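Local coordinates for protein glucose-6-phosphate isomerase (Chlamydia trachomatis D/UW-3/CX, PDB 6OTU) that catalyses the reversible isomerization of glucose-6-phosphate to fructose-6-phosphate, at residues A[179-184]-A[282-287]; A[147-152]-A[203-208]; A[173-178]-A[464-469]; A[165-170]-A[343-348]. All coordinates share one frame; numbering follows the deposited sequence.

Contact 1: A[179-184]-A[282-287]; sequences KRIFFV and GFAFGY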
loop_
_atom_site.group_PDB
_atom_site.type_symbol
_atom_site.label_atom_id
_atom_site.label_comp_id
_atom_site.label_asym_id
_atom_site.label_seq_id
_atom_site.Cartn_x
_atom_site.Cartn_y
_atom_site.Cartn_z
ATOM N N LYS A 179 24.962 3.389 -9.738
ATOM C CA LYS A 179 24.719 2.012 -9.331
ATOM C C LYS A 179 23.288 1.609 -9.632
ATOM O O LYS A 179 22.351 2.400 -9.474
ATOM C CB LYS A 179 24.987 1.833 -7.838
ATOM C CG LYS A 179 26.385 2.230 -7.416
ATOM C CD LYS A 179 27.428 1.634 -8.360
ATOM C CE LYS A 179 28.845 1.996 -7.889
ATOM N NZ LYS A 179 29.921 1.449 -8.775
ATOM N N ARG A 180 23.119 0.367 -10.062
ATOM C CA ARG A 180 21.807 -0.226 -10.227
ATOM C C ARG A 180 21.530 -1.155 -9.052
ATOM O O ARG A 180 22.375 -1.992 -8.701
ATOM C CB ARG A 180 21.728 -0.980 -11.549
ATOM C CG ARG A 180 22.326 -0.232 -12.729
ATOM C CD ARG A 180 22.386 -1.161 -13.933
ATOM N NE ARG A 180 21.066 -1.409 -14.515
ATOM C CZ ARG A 180 20.667 -2.580 -15.009
ATOM N NH1 ARG A 180 21.483 -3.630 -14.981
ATOM N NH2 ARG A 180 19.452 -2.703 -15.537
ATOM N N ILE A 181 20.348 -1.002 -8.447
ATOM C CA ILE A 181 20.032 -1.585 -7.148
ATOM C C ILE A 181 18.719 -2.347 -7.260
ATOM O O ILE A 181 17.715 -1.802 -7.732
ATOM C CB ILE A 181 19.952 -0.508 -6.045
ATOM C CG1 ILE A 181 21.195 0.396 -6.079
ATOM C CG2 ILE A 181 19.773 -1.134 -4.671
ATOM C CD1 ILE A 181 22.472 -0.301 -5.683
ATOM N N PHE A 182 18.730 -3.607 -6.829
ATOM C CA PHE A 182 17.558 -4.469 -6.886
ATOM C C PHE A 182 17.347 -5.140 -5.538
ATOM O O PHE A 182 18.285 -5.321 -4.750
ATOM C CB PHE A 182 17.701 -5.545 -7.981
ATOM C CG PHE A 182 17.905 -4.981 -9.356
ATOM C CD1 PHE A 182 19.181 -4.686 -9.816
ATOM C CD2 PHE A 182 16.817 -4.721 -10.180
ATOM C CE1 PHE A 182 19.365 -4.143 -11.075
ATOM C CE2 PHE A 182 16.992 -4.184 -11.447
ATOM C CZ PHE A 182 18.268 -3.896 -11.898
ATOM N N PHE A 183 16.096 -5.520 -5.284
ATOM C CA PHE A 183 15.729 -6.259 -4.082
ATOM C C PHE A 183 15.004 -7.522 -4.493
ATOM O O PHE A 183 13.996 -7.458 -5.200
ATOM C CB PHE A 183 14.853 -5.425 -3.143
ATOM C CG PHE A 183 15.506 -4.164 -2.692
ATOM C CD1 PHE A 183 15.453 -3.026 -3.479
ATOM C CD2 PHE A 183 16.200 -4.117 -1.489
ATOM C CE1 PHE A 183 16.073 -1.856 -3.064
ATOM C CE2 PHE A 183 16.814 -2.943 -1.066
ATOM C CZ PHE A 183 16.747 -1.812 -1.859
ATOM N N VAL A 184 15.521 -8.663 -4.049
ATOM C CA VAL A 184 14.893 -9.963 -4.252
ATOM C C VAL A 184 14.466 -10.464 -2.876
ATOM O O VAL A 184 15.308 -10.683 -1.993
ATOM C CB VAL A 184 15.847 -10.945 -4.955
ATOM C CG1 VAL A 184 15.253 -12.353 -5.038
ATOM C CG2 VAL A 184 16.196 -10.435 -6.331
ATOM N N GLY A 282 25.446 2.397 1.466
ATOM C CA GLY A 282 26.830 2.791 1.245
ATOM C C GLY A 282 27.303 2.550 -0.178
ATOM O O GLY A 282 28.002 3.383 -0.759
ATOM N N PHE A 283 26.916 1.415 -0.768
ATOM C CA PHE A 283 27.311 1.122 -2.143
ATOM C C PHE A 283 26.643 2.075 -3.127
ATOM O O PHE A 283 27.293 2.582 -4.052
ATOM C CB PHE A 283 26.973 -0.331 -2.476
ATOM C CG PHE A 283 27.261 -0.723 -3.898
ATOM C CD1 PHE A 283 28.517 -1.179 -4.268
ATOM C CD2 PHE A 283 26.266 -0.664 -4.866
ATOM C CE1 PHE A 283 28.781 -1.555 -5.585
ATOM C CE2 PHE A 283 26.526 -1.040 -6.174
ATOM C CZ PHE A 283 27.785 -1.486 -6.535
ATOM N N ALA A 284 25.343 2.320 -2.952
ATOM C CA ALA A 284 24.625 3.208 -3.859
ATOM C C ALA A 284 25.224 4.604 -3.841
ATOM O O ALA A 284 25.612 5.138 -4.884
ATOM C CB ALA A 284 23.138 3.263 -3.487
ATOM N N PHE A 285 25.329 5.200 -2.659
ATOM C CA PHE A 285 25.581 6.625 -2.538
ATOM C C PHE A 285 26.918 6.974 -1.906
ATOM O O PHE A 285 27.202 8.167 -1.738
ATOM C CB PHE A 285 24.446 7.278 -1.737
ATOM C CG PHE A 285 23.074 6.787 -2.128
ATOM C CD1 PHE A 285 22.581 7.021 -3.403
ATOM C CD2 PHE A 285 22.277 6.096 -1.229
ATOM C CE1 PHE A 285 21.327 6.570 -3.770
ATOM C CE2 PHE A 285 21.016 5.657 -1.593
ATOM C CZ PHE A 285 20.544 5.895 -2.865
ATOM N N GLY A 286 27.739 5.989 -1.545
ATOM C CA GLY A 286 29.018 6.261 -0.889
ATOM C C GLY A 286 28.894 6.343 0.621
ATOM O O GLY A 286 27.839 6.666 1.174
ATOM N N TYR A 287 30.017 6.059 1.302
ATOM C CA TYR A 287 30.039 5.950 2.763
ATOM C C TYR A 287 29.485 7.193 3.455
ATOM O O TYR A 287 28.637 7.091 4.353
ATOM C CB TYR A 287 31.469 5.690 3.236
ATOM C CG TYR A 287 31.627 5.550 4.737
ATOM C CD1 TYR A 287 31.183 4.419 5.391
ATOM C CD2 TYR A 287 32.251 6.541 5.495
ATOM C CE1 TYR A 287 31.343 4.272 6.764
ATOM C CE2 TYR A 287 32.415 6.404 6.872
ATOM C CZ TYR A 287 31.955 5.262 7.499
ATOM O OH TYR A 287 32.094 5.092 8.861
#

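Contact 2: A[147-152]-A[203-208]; sequences AKFSTL and QTLVVV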
loop_
_atom_site.group_PDB
_atom_site.type_symbol
_atom_site.label_atom_id
_atom_site.label_comp_id
_atom_site.label_asym_id
_atom_site.label_seq_id
_atom_site.Cartn_x
_atom_site.Cartn_y
_atom_site.Cartn_z
ATOM N N ALA A 147 34.275 0.380 -6.856
ATOM C CA ALA A 147 35.146 0.431 -8.020
ATOM C C ALA A 147 34.974 -0.780 -8.926
ATOM O O ALA A 147 35.222 -0.680 -10.136
ATOM C CB ALA A 147 36.606 0.551 -7.580
ATOM N N LYS A 148 34.524 -1.908 -8.378
ATOM C CA LYS A 148 34.461 -3.166 -9.114
ATOM C C LYS A 148 33.069 -3.520 -9.627
ATOM O O LYS A 148 32.969 -4.219 -10.641
ATOM C CB LYS A 148 34.979 -4.313 -8.239
ATOM C CG LYS A 148 35.851 -5.294 -8.998
ATOM C CD LYS A 148 36.355 -6.429 -8.117
ATOM C CE LYS A 148 37.743 -6.139 -7.607
ATOM N NZ LYS A 148 38.253 -7.233 -6.721
ATOM N N PHE A 149 31.994 -3.061 -8.971
ATOM C CA PHE A 149 30.628 -3.462 -9.298
ATOM C C PHE A 149 29.755 -2.261 -9.644
ATOM O O PHE A 149 29.832 -1.209 -8.999
ATOM C CB PHE A 149 29.977 -4.217 -8.145
ATOM C CG PHE A 149 30.817 -5.342 -7.601
ATOM C CD1 PHE A 149 30.780 -6.599 -8.185
ATOM C CD2 PHE A 149 31.628 -5.147 -6.499
ATOM C CE1 PHE A 149 31.544 -7.644 -7.672
ATOM C CE2 PHE A 149 32.394 -6.186 -5.988
ATOM C CZ PHE A 149 32.355 -7.430 -6.571
ATOM N N SER A 150 28.906 -2.437 -10.653
ATOM C CA SER A 150 27.901 -1.457 -11.029
ATOM C C SER A 150 26.530 -1.756 -10.437
ATOM O O SER A 150 25.666 -0.877 -10.444
ATOM C CB SER A 150 27.795 -1.413 -12.558
ATOM O OG SER A 150 27.417 -2.695 -13.031
ATOM N N THR A 151 26.329 -2.956 -9.898
ATOM C CA THR A 151 25.011 -3.500 -9.598
ATOM C C THR A 151 25.020 -4.196 -8.245
ATOM O O THR A 151 25.889 -5.032 -7.987
ATOM C CB THR A 151 24.609 -4.496 -10.690
ATOM O OG1 THR A 151 24.648 -3.827 -11.957
ATOM C CG2 THR A 151 23.224 -5.060 -10.441
ATOM N N LEU A 152 24.047 -3.878 -7.395
ATOM C CA LEU A 152 23.887 -4.549 -6.110
ATOM C C LEU A 152 22.492 -5.161 -6.029
ATOM O O LEU A 152 21.498 -4.497 -6.352
ATOM C CB LEU A 152 24.123 -3.579 -4.936
ATOM C CG LEU A 152 24.160 -4.220 -3.538
ATOM C CD1 LEU A 152 25.150 -3.519 -2.654
ATOM C CD2 LEU A 152 22.788 -4.249 -2.862
ATOM N N GLN A 203 29.210 -8.037 -13.116
ATOM C CA GLN A 203 29.227 -6.697 -12.549
ATOM C C GLN A 203 28.401 -6.583 -11.275
ATOM O O GLN A 203 28.250 -5.480 -10.743
ATOM C CB GLN A 203 28.725 -5.690 -13.589
ATOM C CG GLN A 203 29.808 -5.172 -14.523
ATOM C CD GLN A 203 31.031 -4.660 -13.765
ATOM O OE1 GLN A 203 30.944 -3.685 -13.017
ATOM N NE2 GLN A 203 32.174 -5.321 -13.956
ATOM N N THR A 204 27.872 -7.688 -10.765
ATOM C CA THR A 204 26.864 -7.658 -9.713
ATOM C C THR A 204 27.460 -8.130 -8.398
ATOM O O THR A 204 28.132 -9.164 -8.347
ATOM C CB THR A 204 25.653 -8.532 -10.078
ATOM O OG1 THR A 204 24.994 -8.003 -11.239
ATOM C CG2 THR A 204 24.665 -8.569 -8.932
ATOM N N LEU A 205 27.211 -7.368 -7.343
ATOM C CA LEU A 205 27.480 -7.790 -5.979
ATOM C C LEU A 205 26.160 -8.226 -5.335
ATOM O O LEU A 205 25.186 -7.467 -5.334
ATOM C CB LEU A 205 28.130 -6.643 -5.195
ATOM C CG LEU A 205 28.267 -6.900 -3.692
ATOM C CD1 LEU A 205 29.368 -7.934 -3.453
ATOM C CD2 LEU A 205 28.531 -5.614 -2.908
ATOM N N VAL A 206 26.110 -9.449 -4.813
ATOM C CA VAL A 206 24.885 -9.978 -4.213
ATOM C C VAL A 206 25.016 -9.897 -2.700
ATOM O O VAL A 206 25.909 -10.519 -2.120
ATOM C CB VAL A 206 24.617 -11.427 -4.649
ATOM C CG1 VAL A 206 23.386 -11.971 -3.915
ATOM C CG2 VAL A 206 24.459 -11.522 -6.160
ATOM N N VAL A 207 24.125 -9.161 -2.049
ATOM C CA VAL A 207 24.180 -8.966 -0.602
ATOM C C VAL A 207 23.025 -9.750 0.013
ATOM O O VAL A 207 21.857 -9.356 -0.103
ATOM C CB VAL A 207 24.117 -7.478 -0.219
ATOM C CG1 VAL A 207 24.306 -7.293 1.295
ATOM C CG2 VAL A 207 25.179 -6.699 -0.978
ATOM N N VAL A 208 23.348 -10.866 0.655
ATOM C CA VAL A 208 22.351 -11.689 1.329
ATOM C C VAL A 208 22.209 -11.193 2.766
ATOM O O VAL A 208 23.159 -11.252 3.557
ATOM C CB VAL A 208 22.732 -13.177 1.289
ATOM C CG1 VAL A 208 21.518 -14.040 1.594
ATOM C CG2 VAL A 208 23.326 -13.532 -0.064
#

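Contact 3: A[173-178]-A[464-469]; sequences GSCPSD and LSPRIA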
loop_
_atom_site.group_PDB
_atom_site.type_symbol
_atom_site.label_atom_id
_atom_site.label_comp_id
_atom_site.label_asym_id
_atom_site.label_seq_id
_atom_site.Cartn_x
_atom_site.Cartn_y
_atom_site.Cartn_z
ATOM N N GLY A 173 17.148 10.665 -4.881
ATOM C CA GLY A 173 17.041 11.968 -5.511
ATOM C C GLY A 173 18.088 12.971 -5.079
ATOM O O GLY A 173 18.286 13.980 -5.766
ATOM N N SER A 174 18.769 12.711 -3.965
ATOM C CA SER A 174 19.753 13.634 -3.418
ATOM C C SER A 174 21.188 13.261 -3.753
ATOM O O SER A 174 22.036 14.151 -3.813
ATOM C CB SER A 174 19.621 13.716 -1.890
ATOM O OG SER A 174 18.278 13.640 -1.475
ATOM N N CYS A 175 21.495 11.980 -3.959
ATOM C CA CYS A 175 22.886 11.546 -4.042
ATOM C C CYS A 175 23.172 11.044 -5.443
ATOM O O CYS A 175 22.525 10.083 -5.893
ATOM C CB CYS A 175 23.171 10.444 -3.027
ATOM S SG CYS A 175 22.645 10.862 -1.361
ATOM N N PRO A 176 24.122 11.653 -6.153
ATOM C CA PRO A 176 24.487 11.151 -7.485
ATOM C C PRO A 176 25.001 9.722 -7.396
ATOM O O PRO A 176 25.766 9.377 -6.492
ATOM C CB PRO A 176 25.591 12.113 -7.941
ATOM C CG PRO A 176 25.631 13.224 -6.905
ATOM C CD PRO A 176 25.049 12.679 -5.657
ATOM N N SER A 177 24.560 8.886 -8.336
ATOM C CA SER A 177 24.900 7.469 -8.321
ATOM C C SER A 177 24.625 6.873 -9.698
ATOM O O SER A 177 23.613 7.193 -10.321
ATOM C CB SER A 177 24.097 6.728 -7.237
ATOM O OG SER A 177 23.988 5.337 -7.508
ATOM N N ASP A 178 25.537 6.019 -10.167
ATOM C CA ASP A 178 25.319 5.202 -11.360
ATOM C C ASP A 178 25.100 3.725 -11.022
ATOM O O ASP A 178 25.058 2.889 -11.928
ATOM C CB ASP A 178 26.492 5.357 -12.339
ATOM C CG ASP A 178 27.860 5.068 -11.697
ATOM O OD1 ASP A 178 27.961 4.970 -10.450
ATOM O OD2 ASP A 178 28.848 4.940 -12.456
ATOM N N LEU A 464 14.032 16.681 1.336
ATOM C CA LEU A 464 14.404 15.316 1.652
ATOM C C LEU A 464 15.888 15.131 1.358
ATOM O O LEU A 464 16.383 15.547 0.308
ATOM C CB LEU A 464 13.548 14.332 0.843
ATOM C CG LEU A 464 13.720 12.823 1.077
ATOM C CD1 LEU A 464 13.603 12.459 2.556
ATOM C CD2 LEU A 464 12.725 12.021 0.250
ATOM N N SER A 465 16.597 14.523 2.295
ATOM C CA SER A 465 18.039 14.348 2.199
ATOM C C SER A 465 18.400 13.084 2.964
ATOM O O SER A 465 17.550 12.496 3.641
ATOM C CB SER A 465 18.774 15.558 2.776
ATOM O OG SER A 465 18.495 15.666 4.166
ATOM N N PRO A 466 19.652 12.624 2.852
ATOM C CA PRO A 466 20.079 11.518 3.734
ATOM C C PRO A 466 19.812 11.800 5.204
ATOM O O PRO A 466 19.247 10.954 5.904
ATOM C CB PRO A 466 21.581 11.391 3.431
ATOM C CG PRO A 466 21.695 11.822 2.008
ATOM C CD PRO A 466 20.635 12.892 1.788
ATOM N N ARG A 467 20.193 12.983 5.690
ATOM C CA ARG A 467 19.992 13.312 7.100
ATOM C C ARG A 467 18.511 13.290 7.465
ATOM O O ARG A 467 18.105 12.644 8.443
ATOM C CB ARG A 467 20.597 14.684 7.408
ATOM C CG ARG A 467 20.420 15.078 8.854
ATOM C CD ARG A 467 21.222 16.303 9.253
ATOM N NE ARG A 467 21.008 16.588 10.672
ATOM C CZ ARG A 467 21.904 16.368 11.630
ATOM N NH1 ARG A 467 23.107 15.875 11.331
ATOM N NH2 ARG A 467 21.604 16.659 12.892
ATOM N N ILE A 468 17.683 13.972 6.661
ATOM C CA ILE A 468 16.252 14.056 6.934
ATOM C C ILE A 468 15.598 12.677 6.831
ATOM O O ILE A 468 14.707 12.341 7.622
ATOM C CB ILE A 468 15.593 15.081 5.990
ATOM C CG1 ILE A 468 16.055 16.499 6.329
ATOM C CG2 ILE A 468 14.072 14.980 6.062
ATOM C CD1 ILE A 468 15.552 17.013 7.674
ATOM N N ALA A 469 16.019 11.861 5.856
ATOM C CA ALA A 469 15.547 10.478 5.794
ATOM C C ALA A 469 15.842 9.740 7.094
ATOM O O ALA A 469 14.978 9.028 7.622
ATOM C CB ALA A 469 16.188 9.739 4.617
#

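Contact 4: A[165-170]-A[343-348]; sequences KAMYFA and KYFTAH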
loop_
_atom_site.group_PDB
_atom_site.type_symbol
_atom_site.label_atom_id
_atom_site.label_comp_id
_atom_site.label_asym_id
_atom_site.label_seq_id
_atom_site.Cartn_x
_atom_site.Cartn_y
_atom_site.Cartn_z
ATOM N N LYS A 165 15.072 -0.594 1.552
ATOM C CA LYS A 165 14.483 -0.195 0.276
ATOM C C LYS A 165 13.802 1.169 0.378
ATOM O O LYS A 165 13.964 2.012 -0.506
ATOM C CB LYS A 165 13.498 -1.268 -0.212
ATOM C CG LYS A 165 12.905 -0.980 -1.611
ATOM C CD LYS A 165 12.164 -2.166 -2.198
ATOM C CE LYS A 165 10.824 -2.353 -1.521
ATOM N NZ LYS A 165 9.892 -3.193 -2.334
ATOM N N ALA A 166 13.055 1.407 1.456
ATOM C CA ALA A 166 12.447 2.715 1.667
ATOM C C ALA A 166 13.505 3.814 1.757
ATOM O O ALA A 166 13.305 4.929 1.254
ATOM C CB ALA A 166 11.590 2.683 2.934
ATOM N N MET A 167 14.638 3.520 2.399
ATOM C CA MET A 167 15.679 4.528 2.549
ATOM C C MET A 167 16.434 4.740 1.240
ATOM O O MET A 167 16.806 5.869 0.918
ATOM C CB MET A 167 16.637 4.135 3.688
ATOM C CG MET A 167 16.040 4.287 5.110
ATOM S SD MET A 167 15.300 5.921 5.487
ATOM C CE MET A 167 13.550 5.580 5.215
ATOM N N TYR A 168 16.653 3.670 0.472
ATOM C CA TYR A 168 17.360 3.798 -0.794
ATOM C C TYR A 168 16.604 4.724 -1.752
ATOM O O TYR A 168 17.188 5.648 -2.334
ATOM C CB TYR A 168 17.586 2.412 -1.423
ATOM C CG TYR A 168 17.975 2.525 -2.877
ATOM C CD1 TYR A 168 19.261 2.890 -3.241
ATOM C CD2 TYR A 168 17.040 2.340 -3.882
ATOM C CE1 TYR A 168 19.611 3.043 -4.569
ATOM C CE2 TYR A 168 17.376 2.491 -5.209
ATOM C CZ TYR A 168 18.662 2.848 -5.554
ATOM O OH TYR A 168 19.003 2.998 -6.891
ATOM N N PHE A 169 15.293 4.506 -1.918
ATOM C CA PHE A 169 14.530 5.404 -2.781
ATOM C C PHE A 169 14.387 6.797 -2.175
ATOM O O PHE A 169 14.248 7.776 -2.916
ATOM C CB PHE A 169 13.160 4.806 -3.103
ATOM C CG PHE A 169 13.238 3.642 -4.044
ATOM C CD1 PHE A 169 13.258 3.841 -5.417
ATOM C CD2 PHE A 169 13.348 2.345 -3.558
ATOM C CE1 PHE A 169 13.355 2.757 -6.280
ATOM C CE2 PHE A 169 13.443 1.263 -4.423
ATOM C CZ PHE A 169 13.447 1.467 -5.774
ATOM N N ALA A 170 14.432 6.918 -0.848
ATOM C CA ALA A 170 14.341 8.251 -0.253
ATOM C C ALA A 170 15.547 9.097 -0.628
ATOM O O ALA A 170 15.422 10.305 -0.867
ATOM C CB ALA A 170 14.228 8.152 1.266
ATOM N N LYS A 343 8.116 7.007 -1.870
ATOM C CA LYS A 343 7.126 6.087 -2.428
ATOM C C LYS A 343 7.072 4.769 -1.664
ATOM O O LYS A 343 6.005 4.148 -1.592
ATOM C CB LYS A 343 7.407 5.835 -3.916
ATOM C CG LYS A 343 6.143 5.910 -4.766
ATOM C CD LYS A 343 6.335 6.647 -6.101
ATOM C CE LYS A 343 7.117 5.817 -7.127
ATOM N NZ LYS A 343 7.298 6.547 -8.429
ATOM N N TYR A 344 8.186 4.324 -1.072
ATOM C CA TYR A 344 8.188 3.056 -0.351
ATOM C C TYR A 344 8.187 3.224 1.160
ATOM O O TYR A 344 8.283 2.223 1.880
ATOM C CB TYR A 344 9.380 2.187 -0.769
ATOM C CG TYR A 344 9.431 1.868 -2.247
ATOM C CD1 TYR A 344 8.812 0.734 -2.767
ATOM C CD2 TYR A 344 10.093 2.717 -3.126
ATOM C CE1 TYR A 344 8.872 0.452 -4.129
ATOM C CE2 TYR A 344 10.147 2.456 -4.472
ATOM C CZ TYR A 344 9.544 1.327 -4.974
ATOM O OH TYR A 344 9.623 1.107 -6.331
ATOM N N PHE A 345 8.054 4.453 1.662
ATOM C CA PHE A 345 8.162 4.691 3.101
ATOM C C PHE A 345 6.952 4.153 3.866
ATOM O O PHE A 345 7.106 3.606 4.964
ATOM C CB PHE A 345 8.346 6.182 3.360
ATOM C CG PHE A 345 8.717 6.518 4.774
ATOM C CD1 PHE A 345 9.777 5.879 5.399
ATOM C CD2 PHE A 345 8.026 7.504 5.464
ATOM C CE1 PHE A 345 10.140 6.197 6.708
ATOM C CE2 PHE A 345 8.377 7.843 6.773
ATOM C CZ PHE A 345 9.444 7.181 7.397
ATOM N N THR A 346 5.743 4.296 3.311
ATOM C CA THR A 346 4.541 3.826 4.004
ATOM C C THR A 346 4.535 2.305 4.161
ATOM O O THR A 346 4.071 1.778 5.180
ATOM C CB THR A 346 3.289 4.291 3.253
ATOM O OG1 THR A 346 3.212 5.722 3.288
ATOM C CG2 THR A 346 2.028 3.728 3.888
ATOM N N ALA A 347 5.035 1.579 3.161
ATOM C CA ALA A 347 5.100 0.130 3.283
ATOM C C ALA A 347 5.983 -0.274 4.454
ATOM O O ALA A 347 5.634 -1.178 5.225
ATOM C CB ALA A 347 5.612 -0.489 1.980
ATOM N N HIS A 348 7.111 0.420 4.632
ATOM C CA HIS A 348 7.986 0.132 5.761
ATOM C C HIS A 348 7.356 0.533 7.092
ATOM O O HIS A 348 7.480 -0.195 8.085
ATOM C CB HIS A 348 9.315 0.850 5.605
ATOM C CG HIS A 348 10.090 0.900 6.880
ATOM N ND1 HIS A 348 10.555 -0.240 7.505
ATOM C CD2 HIS A 348 10.446 1.941 7.673
ATOM C CE1 HIS A 348 11.181 0.099 8.619
ATOM N NE2 HIS A 348 11.133 1.415 8.742
HETATM O O HOH W 1 10.948 5.751 -0.220
#

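Contact 1: A[179-184]-A[282-287]
Lys179 lays the carbon part of its side chain over a face of the Phe283 ring, the two side chains crossing at about a right angle. The closest approach is Lys179 CG to Phe283 CE2, 3.5 Å, and Lys179 CD follows at 3.6 Å from Phe283 CZ. A bend in the lysine chain at chi2 (-47°) turns it along this side of the ring. A long aliphatic chain with a charged tip suits the place: the methylenes cover the phenylalanine, while NZ goes on to hydrogen-bond the carbonyls of Phe149 and Arg146. Ile181, two residues on and already within strand 180-184, also points toward the helix and reaches the ring differently. Its CD1 comes in at the edge, in the ring plane, 3.9 Å from Phe283 CD2, and the same methyl stands 4.2 Å from Ala284 CB, a side chain small enough to let strand and helix come close. Phe283 meets both partners because its CG is anti to the backbone N (chi1 176°), which swings the ring out from the helix toward the strand. This is the packing of an alpha/beta fold: the C-terminal turn of helix 275-285 lies against outermost strand 180-184 of the five-stranded parallel sheet.

Contact 2: A[147-152]-A[203-208]
Gln203, just ahead of its strand, offers its carbonyl O to two successive amides of the 147-152 segment. Thr151 N donates to Gln203 O at 3.3 Å, tilted 27° from the carbonyl plane, and Ser150 N adds a weak bond. Gln203 CB packs 3.3 Å from Ser150 OG, and the bend at chi2 (-51°) turns the amide end back toward the turn at Lys148. Thr204 pairs with Thr151 in parallel register. Both side chains lie on one face of the sheet, where Thr151 CG2 meets Thr204 OG1 at 3.5 Å, a methyl-to-hydroxyl packing contact; the hydroxyl's hydrogen bond is with Asp200 O, and beta-branched threonine suits an extended strand. At Leu205 the backbone N donates to Thr151 O, 2.8 Å and nearly straight at 168°. Leu205 CB sits over one face of the Phe149 ring, a CH-pi contact of 4.0 Å to the centroid, with Lys148 CB over the opposite face. On that side of the sheet Leu205 and Leu152 lie side by side, pointing the same way. Val206 turns away, and Val207 comes back to the Leu152 face, its CG2 3.6 Å from Leu152 CD1. Helix 275-285 packs on this apolar face through Val279, Val280 and Phe283. Adjacent parallel strands with helices packed against them are characteristic of the three-layer alpha/beta sandwich of SIS domains, the fold of phosphoglucose isomerases.

Contact 3: A[173-178]-A[464-469]
The capped N-terminus of helix 466-487 is the element that the loop after helix 162-172 touches here. Ser174 points toward it and places its hydroxyl near the last carbonyl before the cap: Ser174 OG donates a weak hydrogen bond to Leu464 O, at 3.2 Å. With chi1 at -37°, OG lies beside its own backbone N and comes near Ser465 CA. Neither oxygen depends on this weak bond alone, since Gln410 NE2 hydrogen-bonds Ser174 OG and also bonds Leu464 O weakly, so the three polar groups form a small closed cluster, in which a serine hydroxyl can both donate and accept. Ser465 is the N-cap itself. Its OG accepts from Ile468 N at 3.1 Å and 168°, satisfying a first-turn amide that has no i-4 carbonyl within the helix, while Ala469 N starts the regular helical bonding by donating to Ser465 O. Proline fits the first position of a helix, where no amide hydrogen is needed, and Pro466 turns its ring to the loop. Ser174 CB lies 3.9 Å from Pro466 CD, and Cys175 SG rests 3.6 Å from Pro466 CG, an apolar meeting of a polarisable sulfur with the puckered end of the ring. The proline also packs on Met171 of helix 162-172, and Cys175 on Phe285. Farther along the same loop, Ser177 O accepts a hydrogen bond from Arg197 of the second subunit, which brings this connection to the dimer interface.

Contact 4: A[165-170]-A[343-348]
Phe169 and Tyr344 make the aromatic part of this contact. Their centroids are 4.2 Å apart with the planes at 37°, an oblique pair in which the tyrosine brings one side of its ring over the phenylalanine: Tyr344 CE2 stands above the centre of the Phe169 ring, and Tyr344 CD2 is 3.3 Å from Phe169 CD2. The other face of Phe169 is covered near its rim by Tyr168 CD2, which holds the ring between two tyrosines. With CG anti to the carbonyl carbon (chi1 -58°), Tyr344 sends its ring back across helix 162-172, where Lys165 CE, brought round by a bend at chi3, meets Tyr344 CD1 at 3.9 Å. The aliphatic contacts centre on Ala166. Its methyl is short enough for the backbones to come within 4.7 Å, CA of Ala166 to CA of Tyr344. Ala166 CB touches Tyr344 O at 3.5 Å and also packs on His348 CB. This is the N-terminal end of helix 345-357, with Tyr344 at the N-cap position; the same helix carries Glu355, probably the proton donor of the isomerase, and the His348 side chain lies about 9 Å from bound glucose-6-phosphate. Flexible, doubly bent Met167 curls its CE to 3.8 Å from Phe345 CE1, while Ala166 CB lies at the edge of that ring. Polar bridging falls to one water, which donates to Ala166 O at 2.9 Å and accepts from Tyr344 N, linking the two backbones where no direct hydrogen bond joins them.

Contacts 1 and 2 share the five-stranded parallel sheet, on neighbouring strands 180-184 and 151-155, and their centres are about 8 Å apart; Phe283 and Phe149 touch between them. Contact 4 comes from helix 162-172, which lies between those two strands in the chain, and meets contact 1 through Tyr168. Contact 3 uses the loop that follows the helix and lies about 12 Å from both contacts 1 and 4, centre to centre. The first segments thus run in the order 147-152, 165-170, 173-178 and 179-184, whereas their partners are scattered from 203 to 469. One beta-alpha-beta crossover (strand 151-155, helix 162-172, strand 180-184) is thereby tied to strand 204-209 and to helices 275-285, 466-487 and 345-357, the last bearing Glu355.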